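Galactitol 1-phosphate 5-dehydrogenase (Escherichia coli, PDB 4UEJ) oxidises galactitol 1-phosphate to D-tagatose 6-phosphate with NAD(+) as hydride acceptor, as a zinc-containing homodimeric member of the alcohol dehydrogenase family. Local coordinates at residues 186-198 with 203-215. Sequence-based numbering, arbitrary orientation. Where two conformers were deposited one is given.
Sequences KSVTAIDISSEKL and SFGAMQTFNSSEM
In the beta-alpha-beta unit of this Rossmann-type domain, strand 187-192 pairs in parallel with strand 208-211, bonding through V188, A190 and D192, while T189, I191 and F210 share one face and A190, T209 and N211 the other. M207 N donates to V188 O at 2.8 Å, A190 N to Q208 O at 3.0 Å, and A190 O accepts from F210 N; F210 O then receives D192 N. With OG1 beside the backbone N (chi1 -68°), the T189 methyl CG2 is turned over the F210 ring, 4.2 Å from its centroid, whereas I191 CD1 meets the ring edge 3.9 Å from CD2. M220 and V223 of helix 217-223 touch the F210 side chain. Beside it the Q208 chain, extended beyond CG, brings NE2 to T189 OG1 (3.1 Å), an almost straight bond (165°) in the amide plane. Helix 196-203, the link in this right-handed crossover, covers the sheet face carrying A190 and T209: L198 CD2 packs on T209 CB at 3.8 Å, its CD1 reaching F210 O. D192, at the C-terminal end of strand 187-192, accepts from A169 N through OD1, beside the glycine-rich turn. Strand 208-211, outermost in the six-stranded sheet, ends at N211, whose OD1 takes S213 N in an Asx turn while ND2 and S195 OG share a water. Before this strand, G205 closes helix 196-203 in a Schellman motif.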
loop_
_atom_site.group_PDB
_atom_site.type_symbol
_atom_site.label_atom_id
_atom_site.label_comp_id
_atom_site.label_asym_id
_atom_site.label_seq_id
_atom_site.Cartn_x
_atom_site.Cartn_y
_atom_site.Cartn_z
ATOM N N LYS A 186 5.361 1.538 -21.092
ATOM C CA LYS A 186 6.399 0.781 -21.780
ATOM C C LYS A 186 5.837 -0.530 -22.296
ATOM O O LYS A 186 6.111 -0.944 -23.418
ATOM C CB LYS A 186 7.585 0.515 -20.844
ATOM C CG LYS A 186 8.648 -0.387 -21.456
ATOM C CD LYS A 186 9.812 -0.609 -20.497
ATOM C CE LYS A 186 10.847 -1.546 -21.083
ATOM N NZ LYS A 186 11.602 -0.919 -22.203
ATOM N N SER A 187 5.042 -1.180 -21.459
ATOM C CA SER A 187 4.346 -2.397 -21.835
ATOM C C SER A 187 3.014 -2.455 -21.100
ATOM O O SER A 187 2.837 -1.812 -20.066
ATOM C CB SER A 187 5.178 -3.633 -21.502
ATOM O OG SER A 187 5.314 -3.761 -20.089
ATOM N N VAL A 188 2.076 -3.230 -21.636
ATOM C CA VAL A 188 0.853 -3.510 -20.901
ATOM C C VAL A 188 0.583 -5.001 -20.948
ATOM O O VAL A 188 0.607 -5.611 -22.021
ATOM C CB VAL A 188 -0.353 -2.741 -21.478
ATOM C CG1 VAL A 188 -1.589 -3.013 -20.649
ATOM C CG2 VAL A 188 -0.045 -1.265 -21.554
ATOM N N THR A 189 0.361 -5.583 -19.774
ATOM C CA THR A 189 0.051 -6.997 -19.627
ATOM C C THR A 189 -1.362 -7.109 -19.077
ATOM O O THR A 189 -1.717 -6.353 -18.180
ATOM C CB THR A 189 1.042 -7.686 -18.668
ATOM O OG1 THR A 189 2.341 -7.716 -19.278
ATOM C CG2 THR A 189 0.593 -9.102 -18.339
ATOM N N ALA A 190 -2.166 -8.030 -19.594
ATOM C CA ALA A 190 -3.515 -8.188 -19.058
ATOM C C ALA A 190 -3.694 -9.571 -18.442
ATOM O O ALA A 190 -3.251 -10.553 -19.002
ATOM C CB ALA A 190 -4.562 -7.950 -20.153
ATOM N N ILE A 191 -4.350 -9.632 -17.287
ATOM C CA ILE A 191 -4.554 -10.887 -16.581
ATOM C C ILE A 191 -6.024 -11.086 -16.248
ATOM O O ILE A 191 -6.664 -10.180 -15.740
ATOM C CB ILE A 191 -3.718 -10.934 -15.278
ATOM C CG1 ILE A 191 -2.240 -10.654 -15.579
ATOM C CG2 ILE A 191 -3.917 -12.266 -14.577
ATOM C CD1 ILE A 191 -1.319 -10.711 -14.338
ATOM N N ASP A 192 -6.566 -12.270 -16.540
ATOM C CA ASP A 192 -7.978 -12.541 -16.267
ATOM C C ASP A 192 -8.247 -14.034 -16.124
ATOM O O ASP A 192 -7.483 -14.853 -16.636
ATOM C CB ASP A 192 -8.865 -11.962 -17.374
ATOM C CG ASP A 192 -10.315 -11.816 -16.939
ATOM O OD1 ASP A 192 -10.584 -11.009 -16.028
ATOM O OD2 ASP A 192 -11.189 -12.503 -17.504
ATOM N N ILE A 193 -9.328 -14.378 -15.424
ATOM C CA ILE A 193 -9.695 -15.781 -15.201
ATOM C C ILE A 193 -10.216 -16.466 -16.463
ATOM O O ILE A 193 -10.155 -17.690 -16.573
ATOM C CB ILE A 193 -10.769 -15.934 -14.092
ATOM C CG1 ILE A 193 -12.147 -15.498 -14.600
ATOM C CG2 ILE A 193 -10.374 -15.163 -12.837
ATOM C CD1 ILE A 193 -13.294 -15.966 -13.735
ATOM N N SER A 194 -10.737 -15.685 -17.406
ATOM C CA SER A 194 -11.212 -16.223 -18.680
ATOM C C SER A 194 -10.298 -15.772 -19.808
ATOM O O SER A 194 -9.485 -14.872 -19.621
ATOM C CB SER A 194 -12.651 -15.784 -18.963
ATOM O OG SER A 194 -13.563 -16.418 -18.086
ATOM N N SER A 195 -10.439 -16.382 -20.981
ATOM C CA SER A 195 -9.501 -16.131 -22.082
ATOM C C SER A 195 -10.075 -15.290 -23.216
ATOM O O SER A 195 -9.374 -14.924 -24.171
ATOM C CB SER A 195 -9.000 -17.462 -22.641
ATOM O OG SER A 195 -10.083 -18.268 -23.077
ATOM N N GLU A 196 -11.347 -14.959 -23.074
ATOM C CA GLU A 196 -12.099 -14.371 -24.155
ATOM C C GLU A 196 -11.700 -12.915 -24.363
ATOM O O GLU A 196 -11.351 -12.471 -25.467
ATOM C CB GLU A 196 -13.567 -14.461 -23.832
ATOM C CG GLU A 196 -14.174 -15.602 -24.529
ATOM C CD GLU A 196 -15.679 -15.616 -24.464
ATOM O OE1 GLU A 196 -16.256 -14.707 -23.840
ATOM O OE2 GLU A 196 -16.272 -16.480 -25.123
ATOM N N LYS A 197 -11.743 -12.179 -23.262
ATOM C CA LYS A 197 -11.418 -10.767 -23.251
ATOM C C LYS A 197 -9.921 -10.551 -23.444
ATOM O O LYS A 197 -9.463 -9.441 -23.737
ATOM C CB LYS A 197 -11.904 -10.159 -21.934
ATOM C CG LYS A 197 -13.411 -10.342 -21.721
ATOM C CD LYS A 197 -13.774 -10.565 -20.258
ATOM C CE LYS A 197 -15.294 -10.552 -20.053
ATOM N NZ LYS A 197 -15.667 -10.574 -18.604
ATOM N N LEU A 198 -9.158 -11.625 -23.295
ATOM C CA LEU A 198 -7.713 -11.519 -23.399
ATOM C C LEU A 198 -7.294 -11.256 -24.844
ATOM O O LEU A 198 -6.408 -10.444 -25.077
ATOM C CB LEU A 198 -7.035 -12.775 -22.834
ATOM C CG LEU A 198 -7.108 -12.870 -21.295
ATOM C CD1 LEU A 198 -6.271 -14.028 -20.733
ATOM C CD2 LEU A 198 -6.704 -11.562 -20.627
ATOM N N SER A 203 -5.881 -6.814 -28.658
ATOM C CA SER A 203 -6.317 -5.899 -29.713
ATOM C C SER A 203 -6.292 -4.448 -29.246
ATOM O O SER A 203 -6.201 -3.528 -30.059
ATOM C CB SER A 203 -7.719 -6.266 -30.210
ATOM O OG SER A 203 -8.726 -5.743 -29.366
ATOM N N PHE A 204 -6.375 -4.256 -27.934
ATOM C CA PHE A 204 -6.334 -2.939 -27.320
ATOM C C PHE A 204 -4.914 -2.510 -27.010
ATOM O O PHE A 204 -4.693 -1.414 -26.484
ATOM C CB PHE A 204 -7.158 -2.928 -26.036
ATOM C CG PHE A 204 -8.627 -3.012 -26.274
ATOM C CD1 PHE A 204 -9.167 -2.561 -27.469
ATOM C CD2 PHE A 204 -9.473 -3.521 -25.308
ATOM C CE1 PHE A 204 -10.535 -2.630 -27.703
ATOM C CE2 PHE A 204 -10.824 -3.585 -25.524
ATOM C CZ PHE A 204 -11.365 -3.139 -26.730
ATOM N N GLY A 205 -3.957 -3.380 -27.306
ATOM C CA GLY A 205 -2.568 -3.034 -27.094
ATOM C C GLY A 205 -1.813 -3.777 -26.007
ATOM O O GLY A 205 -0.629 -3.503 -25.810
ATOM N N ALA A 206 -2.450 -4.711 -25.303
ATOM C CA ALA A 206 -1.681 -5.521 -24.351
ATOM C C ALA A 206 -0.708 -6.380 -25.152
ATOM O O ALA A 206 -1.087 -6.980 -26.149
ATOM C CB ALA A 206 -2.594 -6.384 -23.474
ATOM N N MET A 207 0.554 -6.404 -24.748
ATOM C CA MET A 207 1.545 -7.148 -25.518
ATOM C C MET A 207 1.569 -8.612 -25.099
ATOM O O MET A 207 2.076 -9.467 -25.827
ATOM C CB MET A 207 2.923 -6.505 -25.386
ATOM C CG MET A 207 3.315 -6.076 -23.985
ATOM S SD MET A 207 4.123 -7.389 -23.047
ATOM C CE MET A 207 5.521 -7.752 -24.097
ATOM N N GLN A 208 0.994 -8.902 -23.935
ATOM C CA GLN A 208 0.785 -10.280 -23.515
ATOM C C GLN A 208 -0.346 -10.389 -22.502
ATOM O O GLN A 208 -0.709 -9.401 -21.857
ATOM C CB GLN A 208 2.059 -10.851 -22.920
ATOM C CG GLN A 208 2.430 -10.192 -21.614
ATOM C CD GLN A 208 3.817 -10.572 -21.159
ATOM O OE1 GLN A 208 4.418 -11.521 -21.681
ATOM N NE2 GLN A 208 4.344 -9.829 -20.193
ATOM N N THR A 209 -0.895 -11.597 -22.389
ATOM C CA THR A 209 -1.996 -11.896 -21.483
ATOM C C THR A 209 -1.741 -13.198 -20.726
ATOM O O THR A 209 -1.203 -14.159 -21.279
ATOM C CB THR A 209 -3.339 -12.024 -22.228
ATOM O OG1 THR A 209 -3.255 -13.058 -23.221
ATOM C CG2 THR A 209 -3.710 -10.712 -22.910
ATOM N N PHE A 210 -2.122 -13.218 -19.454
ATOM C CA PHE A 210 -2.066 -14.425 -18.645
ATOM C C PHE A 210 -3.472 -14.835 -18.217
ATOM O O PHE A 210 -4.216 -14.034 -17.641
ATOM C CB PHE A 210 -1.202 -14.212 -17.392
ATOM C CG PHE A 210 0.183 -13.689 -17.673
ATOM C CD1 PHE A 210 0.869 -14.054 -18.823
ATOM C CD2 PHE A 210 0.814 -12.855 -16.761
ATOM C CE1 PHE A 210 2.150 -13.577 -19.068
ATOM C CE2 PHE A 210 2.095 -12.375 -16.996
ATOM C CZ PHE A 210 2.764 -12.741 -18.152
ATOM N N ASN A 211 -3.825 -16.079 -18.496
ATOM C CA ASN A 211 -5.052 -16.676 -17.994
ATOM C C ASN A 211 -4.800 -17.241 -16.606
ATOM O O ASN A 211 -4.103 -18.240 -16.468
ATOM C CB ASN A 211 -5.529 -17.780 -18.938
ATOM C CG ASN A 211 -6.906 -18.304 -18.585
ATOM O OD1 ASN A 211 -7.222 -18.536 -17.420
ATOM N ND2 ASN A 211 -7.737 -18.501 -19.603
ATOM N N SER A 212 -5.364 -16.618 -15.578
ATOM C CA SER A 212 -4.985 -16.984 -14.215
ATOM C C SER A 212 -5.611 -18.306 -13.771
ATOM O O SER A 212 -5.294 -18.824 -12.700
ATOM C CB SER A 212 -5.358 -15.868 -13.243
ATOM O OG SER A 212 -6.756 -15.681 -13.191
ATOM N N SER A 213 -6.491 -18.855 -14.598
ATOM C CA SER A 213 -7.058 -20.165 -14.314
ATOM C C SER A 213 -6.164 -21.254 -14.901
ATOM O O SER A 213 -6.375 -22.445 -14.667
ATOM C CB SER A 213 -8.481 -20.271 -14.873
ATOM O OG SER A 213 -8.477 -20.351 -16.288
ATOM N N GLU A 214 -5.160 -20.835 -15.663
ATOM C CA GLU A 214 -4.277 -21.764 -16.355
ATOM C C GLU A 214 -2.816 -21.575 -15.972
ATOM O O GLU A 214 -2.007 -22.482 -16.138
ATOM C CB GLU A 214 -4.435 -21.610 -17.863
ATOM C CG GLU A 214 -5.811 -21.987 -18.368
ATOM C CD GLU A 214 -5.977 -21.717 -19.846
ATOM O OE1 GLU A 214 -5.032 -21.174 -20.461
ATOM O OE2 GLU A 214 -7.054 -22.042 -20.394
ATOM N N MET A 215 -2.479 -20.389 -15.474
ATOM C CA MET A 215 -1.128 -20.112 -15.002
ATOM C C MET A 215 -1.130 -19.774 -13.524
ATOM O O MET A 215 -2.007 -19.067 -13.046
ATOM C CB MET A 215 -0.498 -18.949 -15.766
ATOM C CG MET A 215 -0.527 -19.085 -17.270
ATOM S SD MET A 215 0.211 -17.640 -18.060
ATOM C CE MET A 215 1.876 -17.713 -17.381
HETATM O O HOH W 1 1.920 -3.179 -24.503
HETATM O O HOH W 2 -10.592 -19.619 -20.711
#